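Local coordinates for leucyl-trna synthetase (Plasmodium falciparum, PDB 5FOC), which probably charges tRNA(Leu) with leucine using ATP and, through the editing domain present here, hydrolyses wrongly charged aminoacyl-tRNA, at residues N107-E112 / D211-N216; E145-T150 / T252-C257; I240-T245 / E270-K275; P301-G304 / Y310-E313. The protein carries 2 engineered substitutions. One frame throughout, in Å; residues are numbered along the deposited sequence.

Contact 1. Residues N107-E112 / D211-N216; sequences NKIWNE and DVFILN
I109, at the C-terminal end of helix 103-109, meets F213 and L215 through its two branches. The apolar part of the contact divides between them. CD1 of I109 reaches CZ of F213 at 3.9 Å, arriving at the ring edge close to its plane, with the two side chains extending from opposite directions. CG2 of I109 turns instead to CD2 of L215, 4.3 Å away. This division follows from chi1 of -62°, which puts CG1 beside the backbone N and CG2 opposite it. L215 CD2 also lies 3.8 Å above one face of the F213 ring, toward its rim, so the isoleucine, the leucine and the phenylalanine form one small cluster, to which I175 and I176 of helix 172-178 add further apolar cover.

The helix and the approach to strand 216-219 are both peripheral parts of the editing domain that class I leucyl-tRNA synthetases carry as an insertion in their catalytic domain. Polar contact between them runs through water. NE1 of W110 gives its hydrogen to a water oxygen 2.8 Å away, lying in the indole plane, and the same water donates to L215 O, also at 2.8 Å.

Hydrogen bonds within 107-112 shape the helix end. W110 is the centre of an inverse gamma turn, closed by a weak bond from N111 N to I109 O (2.9 Å). N111 then folds its amide back: ND2 donates to N107 O at 3.1 Å, with an N-H...O angle of 160° and the acceptor in the amide plane, while OD1 caps D113 N at the start of the next helix.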
# COMPACT_ATOMS: atom_id res chain seq x y z
N ASN A 107 10.67 20.11 -16.35
CA ASN A 107 10.58 19.38 -17.61
C ASN A 107 11.01 17.90 -17.53
O ASN A 107 10.53 17.07 -18.31
CB ASN A 107 11.42 20.08 -18.69
CG ASN A 107 10.83 21.40 -19.16
OD1 ASN A 107 9.68 21.73 -18.90
ND2 ASN A 107 11.67 22.20 -19.85
N LYS A 108 11.91 17.59 -16.59
CA LYS A 108 12.36 16.23 -16.36
C LYS A 108 11.31 15.40 -15.60
O LYS A 108 11.11 14.23 -15.89
CB LYS A 108 13.69 16.25 -15.58
CG LYS A 108 14.37 14.89 -15.39
CD LYS A 108 15.65 15.03 -14.56
CE LYS A 108 16.64 13.86 -14.68
NZ LYS A 108 16.02 12.51 -14.55
N ILE A 109 10.65 16.03 -14.63
CA ILE A 109 9.68 15.33 -13.75
C ILE A 109 8.36 15.18 -14.51
O ILE A 109 7.79 14.08 -14.51
CB ILE A 109 9.47 16.04 -12.36
CG1 ILE A 109 10.79 16.05 -11.62
CG2 ILE A 109 8.46 15.27 -11.54
CD1 ILE A 109 10.82 17.08 -10.54
N TRP A 110 7.88 16.27 -15.14
CA TRP A 110 6.58 16.26 -15.85
C TRP A 110 6.77 15.71 -17.25
O TRP A 110 6.73 16.43 -18.22
CB TRP A 110 5.96 17.65 -15.87
CG TRP A 110 5.65 18.20 -14.45
CD1 TRP A 110 5.92 17.61 -13.23
CD2 TRP A 110 5.02 19.44 -14.15
NE1 TRP A 110 5.50 18.43 -12.19
CE2 TRP A 110 4.96 19.56 -12.72
CE3 TRP A 110 4.52 20.48 -14.94
CZ2 TRP A 110 4.37 20.65 -12.11
CZ3 TRP A 110 3.98 21.58 -14.32
CH2 TRP A 110 3.90 21.65 -12.91
N ASN A 111 7.09 14.44 -17.30
CA ASN A 111 7.64 13.81 -18.53
C ASN A 111 7.36 12.36 -18.42
O ASN A 111 7.62 11.73 -17.42
CB ASN A 111 9.16 14.09 -18.57
CG ASN A 111 9.79 13.79 -19.90
OD1 ASN A 111 9.63 12.71 -20.45
ND2 ASN A 111 10.59 14.71 -20.37
N GLU A 112 6.87 11.72 -19.48
CA GLU A 112 6.63 10.29 -19.41
C GLU A 112 7.87 9.48 -18.99
O GLU A 112 7.74 8.47 -18.28
CB GLU A 112 6.20 9.77 -20.82
CG GLU A 112 5.61 8.38 -20.78
CD GLU A 112 5.62 7.72 -22.17
OE1 GLU A 112 6.73 7.51 -22.68
OE2 GLU A 112 4.53 7.46 -22.72
N ASP A 211 9.46 21.39 3.51
CA ASP A 211 10.65 20.59 3.87
C ASP A 211 10.80 19.13 3.38
O ASP A 211 11.87 18.55 3.53
CB ASP A 211 10.76 20.52 5.37
CG ASP A 211 11.05 21.86 5.98
OD1 ASP A 211 11.61 22.74 5.28
OD2 ASP A 211 10.70 22.02 7.17
N VAL A 212 9.72 18.52 2.90
CA VAL A 212 9.78 17.30 2.10
C VAL A 212 9.48 17.76 0.65
O VAL A 212 8.64 18.64 0.42
CB VAL A 212 8.76 16.26 2.61
CG1 VAL A 212 8.63 15.07 1.69
CG2 VAL A 212 9.14 15.75 3.99
N PHE A 213 10.18 17.18 -0.32
CA PHE A 213 9.92 17.48 -1.74
C PHE A 213 8.69 16.74 -2.22
O PHE A 213 8.72 15.52 -2.27
CB PHE A 213 11.16 17.08 -2.54
CG PHE A 213 11.14 17.41 -4.01
CD1 PHE A 213 10.34 18.41 -4.58
CD2 PHE A 213 12.00 16.72 -4.82
CE1 PHE A 213 10.35 18.64 -5.96
CE2 PHE A 213 12.03 16.96 -6.20
CZ PHE A 213 11.22 17.92 -6.75
N ILE A 214 7.60 17.47 -2.52
CA ILE A 214 6.34 16.82 -2.90
C ILE A 214 6.14 16.98 -4.42
O ILE A 214 6.01 18.09 -4.91
CB ILE A 214 5.12 17.38 -2.17
CG1 ILE A 214 5.30 17.26 -0.61
CG2 ILE A 214 3.83 16.66 -2.57
CD1 ILE A 214 5.62 15.85 -0.15
N LEU A 215 6.04 15.85 -5.11
CA LEU A 215 5.76 15.89 -6.52
C LEU A 215 4.31 16.09 -6.86
O LEU A 215 4.00 16.61 -7.93
CB LEU A 215 6.20 14.57 -7.11
CG LEU A 215 7.65 14.12 -6.91
CD1 LEU A 215 7.93 12.82 -7.64
CD2 LEU A 215 8.66 15.17 -7.28
N ASN A 216 3.42 15.59 -6.02
CA ASN A 216 2.00 15.70 -6.20
C ASN A 216 1.28 15.24 -4.93
O ASN A 216 1.86 14.56 -4.07
CB ASN A 216 1.54 14.84 -7.43
CG ASN A 216 0.53 15.55 -8.28
OD1 ASN A 216 -0.22 16.39 -7.82
ND2 ASN A 216 0.52 15.19 -9.60
O HOH W 1 5.92 17.96 -9.42

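Contact 2. Residues E145-T150 / T252-C257; sequences EYYYLT and TGIVPC
Y147 points its ring from strand 146-152 at the turn made by T252 and G253, and its hydroxyl donates a hydrogen bond to G253 O, with OH and O 2.6 Å apart. The phenol oxygen approaches the carbonyl at a bent angle, C=O...OH 140°, and stands 28° out of the carbonyl plane. Because the OH also accepts from the backbone N of N142, the buried hydroxyl is both donor and acceptor, which should fix the ring end firmly. CG of Y147 lies opposite the carbonyl carbon (chi1 -70°), swinging the ring clear of its own strand toward 252-257. Its CE2 edge is then presented to the turn, with T252 O near the ring plane and 3.7 Å from CE2.

The two strands belong to the mixed sheet at the heart of the editing domain, yet they are not direct neighbours in it: 254-257 pairs antiparallel with 138-141, whereas 146-152 runs between 181-185 and 216-219. The tyrosine therefore links strands that are not paired with each other in this sheet. G253 turns the chain there with positive phi, presenting its carbonyl to the phenol.

I254 supplies the apolar half. Its CG1 lies 3.7 Å from Y147 CE2, and CD1 is 4.1 Å from Y147 CD2; the approach to the ring is oblique, and the two side chains run antiparallel alongside one another. CG1 sits beside the backbone N, and the nearly extended chi2 carries CD1 along the ring's flank. T252 directs its hydroxyl elsewhere, to L124 O on strand 120-127.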
# COMPACT_ATOMS: atom_id res chain seq x y z
N GLU A 145 -9.21 10.37 0.91
CA GLU A 145 -8.08 11.10 1.51
C GLU A 145 -7.00 11.31 0.47
O GLU A 145 -6.86 10.54 -0.51
CB GLU A 145 -7.52 10.31 2.70
CG GLU A 145 -8.57 10.01 3.77
CD GLU A 145 -9.02 11.20 4.58
OE1 GLU A 145 -8.42 12.28 4.53
OE2 GLU A 145 -10.03 11.04 5.29
N TYR A 146 -6.23 12.36 0.68
CA TYR A 146 -5.07 12.68 -0.12
C TYR A 146 -3.86 11.80 0.15
O TYR A 146 -3.51 11.47 1.28
CB TYR A 146 -4.68 14.13 0.10
CG TYR A 146 -5.58 15.11 -0.58
CD1 TYR A 146 -5.57 15.22 -1.96
CD2 TYR A 146 -6.40 15.96 0.13
CE1 TYR A 146 -6.40 16.12 -2.60
CE2 TYR A 146 -7.22 16.89 -0.50
CZ TYR A 146 -7.18 16.96 -1.89
OH TYR A 146 -7.98 17.87 -2.50
N TYR A 147 -3.18 11.42 -0.92
CA TYR A 147 -1.89 10.75 -0.81
C TYR A 147 -0.83 11.61 -1.46
O TYR A 147 -1.09 12.31 -2.44
CB TYR A 147 -1.95 9.32 -1.38
CG TYR A 147 -2.77 8.41 -0.52
CD1 TYR A 147 -4.16 8.41 -0.60
CD2 TYR A 147 -2.16 7.62 0.48
CE1 TYR A 147 -4.92 7.61 0.23
CE2 TYR A 147 -2.92 6.79 1.26
CZ TYR A 147 -4.29 6.80 1.18
OH TYR A 147 -5.05 6.02 2.02
N TYR A 148 0.39 11.50 -0.95
CA TYR A 148 1.51 12.29 -1.39
C TYR A 148 2.49 11.45 -2.20
O TYR A 148 2.69 10.30 -1.94
CB TYR A 148 2.23 12.92 -0.15
CG TYR A 148 1.39 14.01 0.46
CD1 TYR A 148 0.23 13.69 1.19
CD2 TYR A 148 1.74 15.35 0.34
CE1 TYR A 148 -0.55 14.68 1.77
CE2 TYR A 148 0.98 16.35 0.96
CZ TYR A 148 -0.16 16.01 1.66
OH TYR A 148 -0.95 16.98 2.26
N LEU A 149 3.08 12.09 -3.21
CA LEU A 149 4.12 11.47 -4.03
C LEU A 149 5.41 12.20 -3.70
O LEU A 149 5.46 13.42 -3.79
CB LEU A 149 3.83 11.63 -5.57
CG LEU A 149 2.76 10.68 -6.08
CD1 LEU A 149 1.39 10.85 -5.48
CD2 LEU A 149 2.70 10.92 -7.58
N THR A 150 6.45 11.42 -3.36
CA THR A 150 7.76 11.92 -2.98
C THR A 150 8.86 10.90 -3.34
O THR A 150 8.63 9.67 -3.33
CB THR A 150 7.82 12.23 -1.46
OG1 THR A 150 8.94 13.07 -1.25
CG2 THR A 150 7.94 11.00 -0.66
N THR A 252 1.34 4.44 6.66
CA THR A 252 1.28 5.09 5.35
C THR A 252 -0.11 5.17 4.68
O THR A 252 -0.21 5.82 3.62
CB THR A 252 2.13 4.26 4.33
OG1 THR A 252 1.64 2.93 4.30
CG2 THR A 252 3.57 4.21 4.76
N GLY A 253 -1.10 4.51 5.26
CA GLY A 253 -2.48 4.66 4.87
C GLY A 253 -2.68 3.83 3.58
O GLY A 253 -3.69 4.05 2.93
N ILE A 254 -1.82 2.86 3.34
CA ILE A 254 -1.99 1.91 2.17
C ILE A 254 -1.78 0.54 2.79
O ILE A 254 -0.76 0.31 3.47
CB ILE A 254 -0.93 2.17 1.12
CG1 ILE A 254 -1.09 3.59 0.60
CG2 ILE A 254 -1.14 1.14 -0.04
CD1 ILE A 254 0.12 4.25 0.00
N VAL A 255 -2.72 -0.37 2.59
CA VAL A 255 -2.55 -1.68 3.12
C VAL A 255 -2.74 -2.81 2.10
O VAL A 255 -3.62 -2.73 1.26
CB VAL A 255 -3.46 -1.90 4.32
CG1 VAL A 255 -3.12 -0.90 5.44
CG2 VAL A 255 -4.90 -1.79 3.98
N PRO A 256 -1.93 -3.84 2.22
CA PRO A 256 -2.14 -5.05 1.42
C PRO A 256 -3.43 -5.70 1.80
O PRO A 256 -3.78 -5.76 3.00
CB PRO A 256 -0.94 -5.94 1.75
CG PRO A 256 -0.13 -5.21 2.77
CD PRO A 256 -0.75 -3.93 3.11
N CYS A 257 -4.23 -6.15 0.82
CA CYS A 257 -5.41 -6.92 1.04
C CYS A 257 -4.97 -8.37 1.01
O CYS A 257 -4.42 -8.84 -0.02
CB CYS A 257 -6.45 -6.67 -0.08
SG CYS A 257 -7.89 -7.72 0.08

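Contact 3. Residues I240-T245 / E270-K275; sequences ILPMTT and EDIRKK
L241 and I272 mark the closest approach of the two backbones, their CA atoms 8.6 Å apart, where the end of strand 238-242 passes the last turn of helix 263-274. Side chains from both segments fill this interval. On the helical side the final turn is regular, with K274 N bonded to E270 O and K275 N to D271 O, both at 2.9 Å. K275 then leaves helical angles and occupies the N-cap position of helix 276-282, so I272 stands just ahead of the break between the two helices. On the other side the strand ends at P242 and the chain goes on through M243 as a loop.

The contact converges on a single methyl group. I272 extends CD1 toward the strand: CG1 lies opposite the carbonyl carbon, and an almost fully extended chi2 (169°) pushes the methyl outward. It meets L241 CD1 at 3.9 Å and L241 CB at 4.0 Å, touching the leucine at both its root and one tip. The same methyl lies 4.2 Å from CD of the P242 ring and 3.8 Å from P242 O, so it rests where the two strand residues adjoin. Both strand side chains meet the isoleucine at a slant, and the interaction is purely van der Waals.

This is a helix packed on a sheet of the editing domain. Strand 238-242 runs parallel to 138-141, whose Y138 and F140 also touch L241; L269 of the same helix reaches that leucine too. Y279 of helix 276-282 contacts both P242 and I272, closing the cluster from the following helix.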
# COMPACT_ATOMS: atom_id res chain seq x y z
N ILE A 240 -5.91 -1.82 -7.11
CA ILE A 240 -6.18 -0.91 -5.97
C ILE A 240 -7.69 -0.85 -5.75
O ILE A 240 -8.45 -0.47 -6.66
CB ILE A 240 -5.59 0.47 -6.15
CG1 ILE A 240 -4.09 0.36 -6.20
CG2 ILE A 240 -5.98 1.38 -4.97
CD1 ILE A 240 -3.30 1.61 -6.43
N LEU A 241 -8.14 -1.11 -4.51
CA LEU A 241 -9.52 -1.05 -4.13
C LEU A 241 -9.74 -0.07 -2.97
O LEU A 241 -8.82 0.14 -2.22
CB LEU A 241 -10.02 -2.41 -3.69
CG LEU A 241 -10.02 -3.60 -4.65
CD1 LEU A 241 -10.61 -4.81 -3.95
CD2 LEU A 241 -10.86 -3.26 -5.86
N PRO A 242 -10.93 0.51 -2.87
CA PRO A 242 -11.20 1.49 -1.81
C PRO A 242 -11.60 0.85 -0.47
O PRO A 242 -12.44 -0.01 -0.42
CB PRO A 242 -12.34 2.30 -2.38
CG PRO A 242 -13.12 1.30 -3.18
CD PRO A 242 -12.07 0.42 -3.82
N MET A 243 -10.97 1.35 0.61
CA MET A 243 -11.30 0.93 1.97
C MET A 243 -11.38 2.21 2.79
O MET A 243 -10.35 2.82 3.09
CB MET A 243 -10.27 -0.04 2.48
CG MET A 243 -10.47 -0.49 3.95
SD MET A 243 -9.15 -1.57 4.57
CE MET A 243 -9.91 -3.17 4.61
N THR A 244 -12.61 2.64 3.09
CA THR A 244 -12.84 3.93 3.79
C THR A 244 -12.47 3.91 5.25
O THR A 244 -12.43 4.97 5.85
CB THR A 244 -14.29 4.40 3.67
OG1 THR A 244 -15.19 3.43 4.26
CG2 THR A 244 -14.61 4.63 2.21
N THR A 245 -12.22 2.72 5.80
CA THR A 245 -11.91 2.58 7.26
C THR A 245 -10.42 2.74 7.53
O THR A 245 -10.01 2.77 8.67
CB THR A 245 -12.31 1.19 7.76
OG1 THR A 245 -11.79 0.20 6.83
CG2 THR A 245 -13.79 1.07 7.82
N GLU A 270 -15.62 -8.59 0.29
CA GLU A 270 -16.98 -9.10 0.22
C GLU A 270 -18.03 -7.99 -0.01
O GLU A 270 -18.94 -8.19 -0.78
CB GLU A 270 -17.30 -9.93 1.47
CG GLU A 270 -18.72 -10.46 1.59
CD GLU A 270 -19.06 -11.63 0.69
OE1 GLU A 270 -18.24 -12.05 -0.16
OE2 GLU A 270 -20.20 -12.14 0.84
N ASP A 271 -17.87 -6.82 0.62
CA ASP A 271 -18.79 -5.69 0.42
C ASP A 271 -18.66 -5.16 -1.00
O ASP A 271 -19.65 -4.85 -1.67
CB ASP A 271 -18.53 -4.56 1.44
CG ASP A 271 -19.20 -4.79 2.78
OD1 ASP A 271 -20.01 -5.70 2.95
OD2 ASP A 271 -18.85 -4.08 3.74
N ILE A 272 -17.43 -5.07 -1.49
CA ILE A 272 -17.19 -4.63 -2.87
C ILE A 272 -17.85 -5.55 -3.87
O ILE A 272 -18.53 -5.10 -4.82
CB ILE A 272 -15.69 -4.44 -3.14
CG1 ILE A 272 -15.17 -3.25 -2.30
CG2 ILE A 272 -15.41 -4.14 -4.61
CD1 ILE A 272 -13.68 -3.10 -2.26
N ARG A 273 -17.66 -6.85 -3.67
CA ARG A 273 -18.24 -7.87 -4.53
C ARG A 273 -19.76 -7.80 -4.49
O ARG A 273 -20.42 -7.75 -5.52
CB ARG A 273 -17.77 -9.25 -4.12
CG ARG A 273 -16.32 -9.49 -4.50
CD ARG A 273 -15.83 -10.83 -4.02
NE ARG A 273 -14.54 -11.12 -4.61
CZ ARG A 273 -13.68 -12.06 -4.21
NH1 ARG A 273 -13.90 -12.80 -3.14
NH2 ARG A 273 -12.54 -12.22 -4.87
N LYS A 274 -20.31 -7.76 -3.30
CA LYS A 274 -21.76 -7.69 -3.09
C LYS A 274 -22.40 -6.45 -3.72
O LYS A 274 -23.51 -6.52 -4.21
CB LYS A 274 -22.00 -7.69 -1.58
CG LYS A 274 -23.42 -7.67 -1.09
CD LYS A 274 -23.47 -7.67 0.43
CE LYS A 274 -22.86 -8.92 1.07
NZ LYS A 274 -23.09 -8.87 2.54
N LYS A 275 -21.70 -5.32 -3.68
CA LYS A 275 -22.24 -4.05 -4.18
C LYS A 275 -21.45 -3.63 -5.40
O LYS A 275 -21.15 -2.47 -5.60
CB LYS A 275 -22.21 -3.00 -3.06
CG LYS A 275 -22.81 -3.52 -1.75
CD LYS A 275 -22.84 -2.50 -0.62
CE LYS A 275 -24.27 -2.08 -0.29
NZ LYS A 275 -24.37 -1.14 0.87

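Contact 4. Residues P301-G304 / Y310-E313; sequences PEIG and YYYE
I303 lays its CG2 methyl over the face of the Y310 ring in a CH-pi contact. The methyl carbon is 3.5 Å from the ring centroid and only 13° off the ring normal, so it sits almost directly above the centre. The two side chains cross at about a right angle. Y310 holds its CG opposite the backbone N (chi1 -179°), which extends the ring from the helix toward the loop, and the isoleucine places CG2 opposite its own backbone N while CG1 departs on the other branch.

Ordinary van der Waals contacts widen this patch. CD1 of I303 continues toward the phenol end of the same ring, 3.6 Å from Y310 OH and 3.7 Å from Y310 CZ. The tyrosine is thus touched by two methyls, one over the ring and one near its hydroxyl. A looser approach joins I303 CG1 to Y311 OH at 4.2 Å, bringing the second aromatic residue to the isoleucine.

The two rings also meet each other. Y310 CD2 stands 3.7 Å above the centre of the Y311 ring, while Y311 CD2 lies in the plane of the Y310 ring, at its edge. The methyl thus takes the face of Y310, and Y311 meets the ring at its edge. I303 and G304 form a classic beta bulge in the loop after strand 298-299, both facing L300.

The contact is local, folding that loop back on helix 307-314 near the periphery of the editing domain. From that helix Y311 packs on T263 at the start of helix 263-274 and on L332 and K335 of helix 325-339, while Y312 reaches Y266 and A267.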
# COMPACT_ATOMS: atom_id res chain seq x y z
N PRO A 301 -5.01 -24.49 14.23
CA PRO A 301 -5.42 -25.84 14.62
C PRO A 301 -6.94 -25.90 14.85
O PRO A 301 -7.52 -24.95 15.36
CB PRO A 301 -4.65 -26.08 15.93
CG PRO A 301 -3.53 -25.10 15.90
CD PRO A 301 -4.07 -23.90 15.20
N GLU A 302 -7.58 -26.96 14.38
CA GLU A 302 -9.04 -27.15 14.56
C GLU A 302 -9.95 -26.19 13.77
O GLU A 302 -11.16 -26.40 13.77
CB GLU A 302 -9.43 -27.16 16.05
CG GLU A 302 -8.50 -28.00 16.93
CD GLU A 302 -9.19 -28.89 17.95
OE1 GLU A 302 -10.37 -29.26 17.76
OE2 GLU A 302 -8.52 -29.23 18.94
N ILE A 303 -9.38 -25.18 13.12
CA ILE A 303 -10.12 -24.23 12.27
C ILE A 303 -9.75 -24.49 10.81
O ILE A 303 -10.63 -24.63 9.96
CB ILE A 303 -9.78 -22.77 12.67
CG1 ILE A 303 -9.96 -22.54 14.18
CG2 ILE A 303 -10.62 -21.77 11.89
CD1 ILE A 303 -11.33 -22.90 14.72
N GLY A 304 -8.44 -24.56 10.53
CA GLY A 304 -7.90 -24.71 9.17
C GLY A 304 -7.40 -23.37 8.66
O GLY A 304 -7.07 -22.45 9.45
N TYR A 310 -13.52 -17.47 8.09
CA TYR A 310 -14.04 -18.23 9.25
C TYR A 310 -14.54 -17.28 10.37
O TYR A 310 -15.63 -17.47 10.86
CB TYR A 310 -12.98 -19.19 9.81
CG TYR A 310 -13.48 -20.00 10.98
CD1 TYR A 310 -14.13 -21.21 10.79
CD2 TYR A 310 -13.30 -19.54 12.29
CE1 TYR A 310 -14.61 -21.95 11.87
CE2 TYR A 310 -13.76 -20.27 13.37
CZ TYR A 310 -14.42 -21.47 13.15
OH TYR A 310 -14.86 -22.19 14.24
N TYR A 311 -13.74 -16.27 10.74
CA TYR A 311 -14.16 -15.30 11.79
C TYR A 311 -15.19 -14.27 11.33
O TYR A 311 -16.03 -13.83 12.12
CB TYR A 311 -12.96 -14.66 12.49
CG TYR A 311 -12.31 -15.69 13.38
CD1 TYR A 311 -12.86 -16.03 14.64
CD2 TYR A 311 -11.20 -16.41 12.94
CE1 TYR A 311 -12.28 -17.02 15.44
CE2 TYR A 311 -10.60 -17.39 13.76
CZ TYR A 311 -11.15 -17.71 15.00
OH TYR A 311 -10.56 -18.69 15.80
N TYR A 312 -15.15 -13.89 10.04
CA TYR A 312 -16.21 -13.09 9.44
C TYR A 312 -17.57 -13.76 9.68
O TYR A 312 -18.50 -13.13 10.18
CB TYR A 312 -15.95 -12.95 7.95
CG TYR A 312 -16.95 -12.13 7.19
CD1 TYR A 312 -16.91 -10.73 7.23
CD2 TYR A 312 -17.93 -12.76 6.40
CE1 TYR A 312 -17.82 -9.97 6.52
CE2 TYR A 312 -18.85 -12.00 5.68
CZ TYR A 312 -18.78 -10.61 5.74
OH TYR A 312 -19.66 -9.86 5.04
N GLU A 313 -17.65 -15.04 9.36
CA GLU A 313 -18.90 -15.81 9.46
C GLU A 313 -19.31 -16.13 10.89
O GLU A 313 -20.48 -15.96 11.24
CB GLU A 313 -18.79 -17.11 8.68
CG GLU A 313 -18.67 -16.91 7.18
CD GLU A 313 -18.45 -18.22 6.45
OE1 GLU A 313 -17.99 -19.18 7.12
OE2 GLU A 313 -18.73 -18.29 5.21

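From the N terminus, helix 103-109 and strand 146-152 supply the first halves of contacts 1 and 2. Their partners follow in the same order, at 211-216 and 252-257, so the two loops cross; they also touch directly, as L215 N lies 2.8 Å from L149 O. Contact 3 opens at 240-245, before contact 2 closes, and ends at 270-275, so these two cross as well and reach the same sheet. Contact 4 closes a short loop in series after contact 3 and meets it where E270 touches Y312. Together they lead from the peripheral helix through the central sheet to the far-side helices, contacts 1 and 4 lying about 47 Å apart between centres.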